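PDB 1F94: bucandin from Bungarus candidus, which probably enhances presynaptic acetylcholine release, as a secreted three-finger neurotoxin whose activity remains uncertain. Local coordinates for residues Y25-K30 against W49-K54; M1-C6 against I15-E20. All blocks are in the same frame, centred on the assembly; numbering follows the deposited sequence. Where two conformers were deposited one is given.

Contact 1. Residues Y25-K30 against W49-K54; sequences YKWLNK and WNVYNK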
loop_
_atom_site.group_PDB
_atom_site.type_symbol
_atom_site.label_atom_id
_atom_site.label_comp_id
_atom_site.label_asym_id
_atom_site.label_seq_id
_atom_site.Cartn_x
_atom_site.Cartn_y
_atom_site.Cartn_z
ATOM N N TYR A 25 2.849 0.542 0.749
ATOM C CA TYR A 25 2.367 1.046 -0.522
ATOM C C TYR A 25 0.853 1.282 -0.418
ATOM O O TYR A 25 0.128 0.599 0.316
ATOM C CB TYR A 25 2.733 0.208 -1.745
ATOM C CG TYR A 25 2.251 -1.209 -1.703
ATOM C CD1 TYR A 25 1.017 -1.556 -2.269
ATOM C CD2 TYR A 25 2.985 -2.220 -1.121
ATOM C CE1 TYR A 25 0.577 -2.879 -2.233
ATOM C CE2 TYR A 25 2.575 -3.508 -1.089
ATOM C CZ TYR A 25 1.342 -3.836 -1.657
ATOM O OH TYR A 25 0.902 -5.149 -1.609
ATOM N N LYS A 26 0.392 2.186 -1.248
ATOM C CA LYS A 26 -1.039 2.500 -1.449
ATOM C C LYS A 26 -1.185 2.726 -2.944
ATOM O O LYS A 26 -0.946 3.815 -3.459
ATOM C CB LYS A 26 -1.416 3.765 -0.700
ATOM C CG LYS A 26 -2.884 4.093 -0.839
ATOM C CD LYS A 26 -3.365 5.294 -0.105
ATOM C CE LYS A 26 -2.817 6.638 -0.466
ATOM N NZ LYS A 26 -3.483 7.676 0.450
ATOM N N TRP A 27 -1.637 1.665 -3.605
ATOM C CA TRP A 27 -1.760 1.572 -5.049
ATOM C C TRP A 27 -3.257 1.647 -5.362
ATOM O O TRP A 27 -4.038 0.812 -4.890
ATOM C CB TRP A 27 -1.076 0.359 -5.611
ATOM C CG TRP A 27 -1.016 -0.003 -7.046
ATOM C CD1 TRP A 27 -2.071 -0.177 -7.926
ATOM C CD2 TRP A 27 0.173 -0.284 -7.819
ATOM N NE1 TRP A 27 -1.603 -0.532 -9.190
ATOM C CE2 TRP A 27 -0.224 -0.609 -9.153
ATOM C CE3 TRP A 27 1.531 -0.323 -7.611
ATOM C CZ2 TRP A 27 0.682 -0.922 -10.164
ATOM C CZ3 TRP A 27 2.416 -0.640 -8.617
ATOM C CH2 TRP A 27 2.019 -0.975 -9.935
ATOM N N LEU A 28 -3.652 2.586 -6.150
ATOM C CA LEU A 28 -5.027 2.844 -6.473
ATOM C C LEU A 28 -5.209 2.741 -7.982
ATOM O O LEU A 28 -4.479 3.352 -8.738
ATOM C CB LEU A 28 -5.457 4.242 -6.019
ATOM C CG LEU A 28 -5.135 4.514 -4.543
ATOM C CD1 LEU A 28 -5.436 5.986 -4.185
ATOM C CD2 LEU A 28 -5.856 3.593 -3.604
ATOM N N ASN A 29 -6.248 1.980 -8.389
ATOM C CA ASN A 29 -6.631 1.922 -9.805
ATOM C C ASN A 29 -7.606 3.040 -10.067
ATOM O O ASN A 29 -8.703 3.099 -9.475
ATOM C CB ASN A 29 -7.193 0.540 -10.098
ATOM C CG ASN A 29 -7.464 0.365 -11.578
ATOM O OD1 ASN A 29 -8.180 1.140 -12.214
ATOM N ND2 ASN A 29 -6.875 -0.666 -12.149
ATOM N N LYS A 30 -7.242 3.966 -10.910
ATOM C CA LYS A 30 -8.035 5.149 -11.159
ATOM C C LYS A 30 -9.277 4.871 -11.960
ATOM O O LYS A 30 -10.150 5.734 -12.047
ATOM C CB LYS A 30 -7.195 6.223 -11.921
ATOM C CG LYS A 30 -5.961 6.711 -11.209
ATOM C CD LYS A 30 -5.282 7.827 -11.996
ATOM C CE LYS A 30 -4.084 8.391 -11.296
ATOM N NZ LYS A 30 -3.478 9.469 -12.066
ATOM N N TRP A 49 -2.366 7.370 -16.264
ATOM C CA TRP A 49 -3.773 7.452 -16.587
ATOM C C TRP A 49 -4.592 6.483 -15.716
ATOM O O TRP A 49 -5.761 6.765 -15.411
ATOM C CB TRP A 49 -4.004 7.160 -18.092
ATOM C CG TRP A 49 -3.810 5.713 -18.452
ATOM C CD1 TRP A 49 -2.659 5.040 -18.735
ATOM C CD2 TRP A 49 -4.856 4.718 -18.569
ATOM N NE1 TRP A 49 -2.910 3.737 -19.016
ATOM C CE2 TRP A 49 -4.227 3.511 -18.911
ATOM C CE3 TRP A 49 -6.228 4.771 -18.401
ATOM C CZ2 TRP A 49 -4.938 2.343 -19.085
ATOM C CZ3 TRP A 49 -6.937 3.586 -18.594
ATOM C CH2 TRP A 49 -6.282 2.424 -18.931
ATOM N N ASN A 50 -4.034 5.326 -15.355
ATOM C CA ASN A 50 -4.764 4.285 -14.674
ATOM C C ASN A 50 -4.271 3.952 -13.240
ATOM O O ASN A 50 -5.038 3.254 -12.528
ATOM C CB ASN A 50 -4.812 2.962 -15.447
ATOM C CG ASN A 50 -3.470 2.359 -15.764
ATOM O OD1 ASN A 50 -2.473 3.063 -15.792
ATOM N ND2 ASN A 50 -3.456 1.067 -16.051
ATOM N N VAL A 51 -3.133 4.401 -12.834
ATOM C CA VAL A 51 -2.539 4.026 -11.560
ATOM C C VAL A 51 -2.033 5.233 -10.795
ATOM O O VAL A 51 -1.296 6.080 -11.308
ATOM C CB VAL A 51 -1.434 2.975 -11.695
ATOM C CG1 VAL A 51 -0.715 2.680 -10.393
ATOM C CG2 VAL A 51 -2.017 1.679 -12.315
ATOM N N TYR A 52 -2.346 5.251 -9.516
ATOM C CA TYR A 52 -1.699 6.127 -8.528
ATOM C C TYR A 52 -1.037 5.197 -7.513
ATOM O O TYR A 52 -1.712 4.337 -6.949
ATOM C CB TYR A 52 -2.731 6.995 -7.834
ATOM C CG TYR A 52 -2.169 7.809 -6.715
ATOM C CD1 TYR A 52 -1.646 9.030 -6.963
ATOM C CD2 TYR A 52 -2.168 7.328 -5.405
ATOM C CE1 TYR A 52 -1.122 9.790 -5.904
ATOM C CE2 TYR A 52 -1.623 8.049 -4.378
ATOM C CZ TYR A 52 -1.090 9.283 -4.652
ATOM O OH TYR A 52 -0.599 9.975 -3.578
ATOM N N ASN A 53 0.225 5.407 -7.203
ATOM C CA ASN A 53 0.825 4.642 -6.116
ATOM C C ASN A 53 1.676 5.610 -5.300
ATOM O O ASN A 53 2.520 6.312 -5.851
ATOM C CB ASN A 53 1.696 3.495 -6.618
ATOM C CG ASN A 53 2.246 2.643 -5.488
ATOM O OD1 ASN A 53 1.503 2.119 -4.667
ATOM N ND2 ASN A 53 3.555 2.545 -5.455
ATOM N N LYS A 54 1.512 5.503 -3.998
ATOM C CA LYS A 54 2.245 6.284 -3.001
ATOM C C LYS A 54 2.997 5.339 -2.097
ATOM O O LYS A 54 2.472 4.273 -1.723
ATOM C CB LYS A 54 1.294 7.158 -2.214
ATOM C CG LYS A 54 1.910 8.025 -1.173
ATOM C CD LYS A 54 1.134 9.036 -0.394
ATOM C CE LYS A 54 2.017 9.697 0.638
ATOM N NZ LYS A 54 3.157 10.514 0.098
HETATM O O HOH W 1 -6.232 -0.564 -15.502
#
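W27 and V51 meet on one face of an antiparallel strand pair. In the conformer described, methyl CG1 of V51 sits over the five-membered part of the W27 indole, 3.7 Å from the ring centroid and 21° off the normal, which is the geometry of a CH-pi contact. V51 reaches it because CG1 is anti to the backbone N (chi1 174°). N53 crosses the W27 side chain at about a right angle, its CG 3.7 Å from W27 CE3 of the benzo ring, with the amide plane 50° from the ring. The amide nitrogen of N53, the buried residue of this contact, is satisfied by the carbonyl of T44.

Beneath this packing the backbones pair in register, K26 with K54 and L28 with Y52 as hydrogen-bonded pairs. The bond from L28 N to Y52 O is short, 2.7 Å, and nearly straight, and Y52 N returns to L28 O at 3.0 Å. A further bond, K30 N to N50 O at 2.8 Å, extends the ladder into the loop.

The solvent side is marked by the exposed K54 and K30 and by the turn end, where a water accepts from N50 ND2 and, weakly, from N29 ND2. Within it L28 and Y52 still form a packed patch, side by side, L28 CD1 touching Y52 CD2 at 3.7 Å. The extended K30 chain lies across the W49-V51 backbone, its CE 3.6 Å from V51 O, and carries its amine to D47 and T48.

Strand 23-29 is flanked on its other edge by strand 35-40, whose W36 meets W27 edge-to-face, and strand 51-56 by strand 46-47, whose I46 touches W27, V51 and N53.

Contact 2. Residues M1-C6 against I15-E20; sequences MECYRC and ITCSAE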
loop_
_atom_site.group_PDB
_atom_site.type_symbol
_atom_site.label_atom_id
_atom_site.label_comp_id
_atom_site.label_asym_id
_atom_site.label_seq_id
_atom_site.Cartn_x
_atom_site.Cartn_y
_atom_site.Cartn_z
ATOM N N MET A 1 7.506 -3.294 11.929
ATOM C CA MET A 1 6.543 -2.361 11.317
ATOM C C MET A 1 5.388 -3.175 10.701
ATOM O O MET A 1 5.621 -4.296 10.254
ATOM C CB MET A 1 7.298 -1.603 10.221
ATOM C CG MET A 1 6.529 -0.525 9.542
ATOM S SD MET A 1 7.452 0.527 8.448
ATOM C CE MET A 1 7.031 -0.163 6.871
ATOM N N GLU A 2 4.225 -2.538 10.667
ATOM C CA GLU A 2 3.061 -3.063 10.002
ATOM C C GLU A 2 2.598 -2.050 8.981
ATOM O O GLU A 2 2.851 -0.867 9.082
ATOM C CB GLU A 2 1.899 -3.312 10.991
ATOM C CG GLU A 2 2.193 -4.410 12.034
ATOM C CD GLU A 2 1.029 -4.520 13.052
ATOM O OE1 GLU A 2 0.364 -3.483 13.374
ATOM O OE2 GLU A 2 0.749 -5.626 13.509
ATOM N N CYS A 3 1.850 -2.539 7.985
ATOM C CA CYS A 3 1.142 -1.730 7.045
ATOM C C CYS A 3 -0.312 -2.197 6.980
ATOM O O CYS A 3 -0.639 -3.300 7.396
ATOM C CB CYS A 3 1.730 -1.882 5.613
ATOM S SG CYS A 3 3.459 -1.393 5.490
ATOM N N TYR A 4 -1.167 -1.342 6.443
ATOM C CA TYR A 4 -2.529 -1.765 6.112
ATOM C C TYR A 4 -2.527 -2.604 4.859
ATOM O O TYR A 4 -1.669 -2.485 3.968
ATOM C CB TYR A 4 -3.471 -0.557 5.955
ATOM C CG TYR A 4 -3.711 0.148 7.243
ATOM C CD1 TYR A 4 -3.241 1.442 7.507
ATOM C CD2 TYR A 4 -4.437 -0.489 8.277
ATOM C CE1 TYR A 4 -3.501 2.046 8.716
ATOM C CE2 TYR A 4 -4.703 0.091 9.472
ATOM C CZ TYR A 4 -4.215 1.389 9.706
ATOM O OH TYR A 4 -4.450 1.998 10.893
ATOM N N ARG A 5 -3.546 -3.469 4.765
ATOM C CA ARG A 5 -3.845 -4.240 3.586
ATOM C C ARG A 5 -5.372 -4.338 3.458
ATOM O O ARG A 5 -6.110 -4.075 4.422
ATOM C CB ARG A 5 -3.163 -5.590 3.507
ATOM C CG ARG A 5 -3.690 -6.616 4.431
ATOM C CD ARG A 5 -3.095 -8.007 4.262
ATOM N NE ARG A 5 -3.910 -8.972 4.998
ATOM C CZ ARG A 5 -5.017 -9.590 4.551
ATOM N NH1 ARG A 5 -5.527 -9.430 3.338
ATOM N NH2 ARG A 5 -5.608 -10.426 5.388
ATOM N N CYS A 6 -5.815 -4.745 2.284
ATOM C CA CYS A 6 -7.225 -4.822 1.975
ATOM C C CYS A 6 -7.718 -6.265 1.804
ATOM O O CYS A 6 -7.078 -7.121 1.231
ATOM C CB CYS A 6 -7.536 -4.040 0.682
ATOM S SG CYS A 6 -7.006 -2.318 0.684
ATOM N N ILE A 15 -0.835 -5.952 8.481
ATOM C CA ILE A 15 0.098 -7.006 8.113
ATOM C C ILE A 15 1.509 -6.633 8.541
ATOM O O ILE A 15 1.936 -5.482 8.312
ATOM C CB ILE A 15 0.000 -7.317 6.614
ATOM C CG1 ILE A 15 0.853 -8.504 6.242
ATOM C CG2 ILE A 15 0.306 -6.124 5.750
ATOM C CD1 ILE A 15 0.378 -9.252 5.025
ATOM N N THR A 16 2.219 -7.544 9.115
ATOM C CA THR A 16 3.583 -7.326 9.554
ATOM C C THR A 16 4.493 -7.348 8.355
ATOM O O THR A 16 4.431 -8.259 7.504
ATOM C CB THR A 16 4.020 -8.402 10.542
ATOM O OG1 THR A 16 3.178 -8.287 11.695
ATOM C CG2 THR A 16 5.449 -8.181 11.015
ATOM N N CYS A 17 5.396 -6.383 8.282
ATOM C CA CYS A 17 6.423 -6.281 7.282
ATOM C C CYS A 17 7.706 -6.956 7.771
ATOM O O CYS A 17 8.068 -6.919 8.940
ATOM C CB CYS A 17 6.769 -4.799 7.026
ATOM S SG CYS A 17 5.408 -3.691 6.658
ATOM N N SER A 18 8.382 -7.576 6.815
ATOM C CA SER A 18 9.744 -8.032 7.161
ATOM C C SER A 18 10.655 -6.824 7.341
ATOM O O SER A 18 10.378 -5.719 6.885
ATOM C CB SER A 18 10.309 -8.884 6.066
ATOM O OG SER A 18 10.454 -8.137 4.904
ATOM N N ALA A 19 11.811 -7.044 7.988
ATOM C CA ALA A 19 12.768 -5.948 8.098
ATOM C C ALA A 19 13.175 -5.376 6.741
ATOM O O ALA A 19 13.456 -4.172 6.606
ATOM C CB ALA A 19 14.009 -6.419 8.871
ATOM N N GLU A 20 13.237 -6.207 5.696
ATOM C CA GLU A 20 13.611 -5.684 4.374
ATOM C C GLU A 20 12.477 -4.947 3.686
ATOM O O GLU A 20 12.681 -4.162 2.727
ATOM C CB GLU A 20 14.074 -6.850 3.502
HETATM O O HOH W 2 9.316 -4.770 10.084
#
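C3 and I15 form a hydrogen-bonded pair of the N-terminal beta hairpin. C3 N donates to I15 O at 3.0 Å, and I15 N returns to C3 O at 2.9 Å. Beyond the neighbouring non-hydrogen-bonded pair of E2 and T16, C17 N reaches M1 O at 2.9 Å with 170° at the hydrogen, carrying the ladder past the strand end. A water bridges the N-terminal M1 N and C17 O, accepting from the first and donating to the second.

Apolar contacts fall into two groups. Further along the first strand, the I15 side chain meets the aliphatic part of R5 at about a right angle, I15 CD1 standing 3.8 Å from R5 CD. Nearer the N terminus, sulfur dominates: C3 SG and C17 SG approach to 3.2 Å, and M1 CE lies 3.9 Å from C17 SG. Both cysteines set SG anti to the carbonyl carbon (chi1 -60° and -52°), which turns their sulfurs to each other.

These two sulfurs are not bonded to one another: C3 is joined to C24 and C17 to C39. The chemistry therefore implies two disulfides packed together at the hairpin base, tying the first strand and the residue that follows the second to strands 23-29 and 35-40, as in the cysteine-rich core of three-finger toxins.

From the N terminus, residues 1-6 run out along the first finger and the chain returns through 15-20, so contact 2 closes the short first loop across eight intervening residues. The chain then enters strand 23-29, where contact 1 begins, passes through strands 35-40 and 46-47, and comes back as 49-54, closing a loop of eighteen residues. The two closures are in series and neither nests nor crosses. The centres of contact 1 and contact 2 lie about 18 Å apart, on opposite sides of the chain's centre. The nearest atoms of contact 1 and contact 2 are about 5 Å apart. Contact 2 holds the two-stranded hairpin; contact 1 joins the middle strands of the four-stranded sheet, tying the second finger to the third.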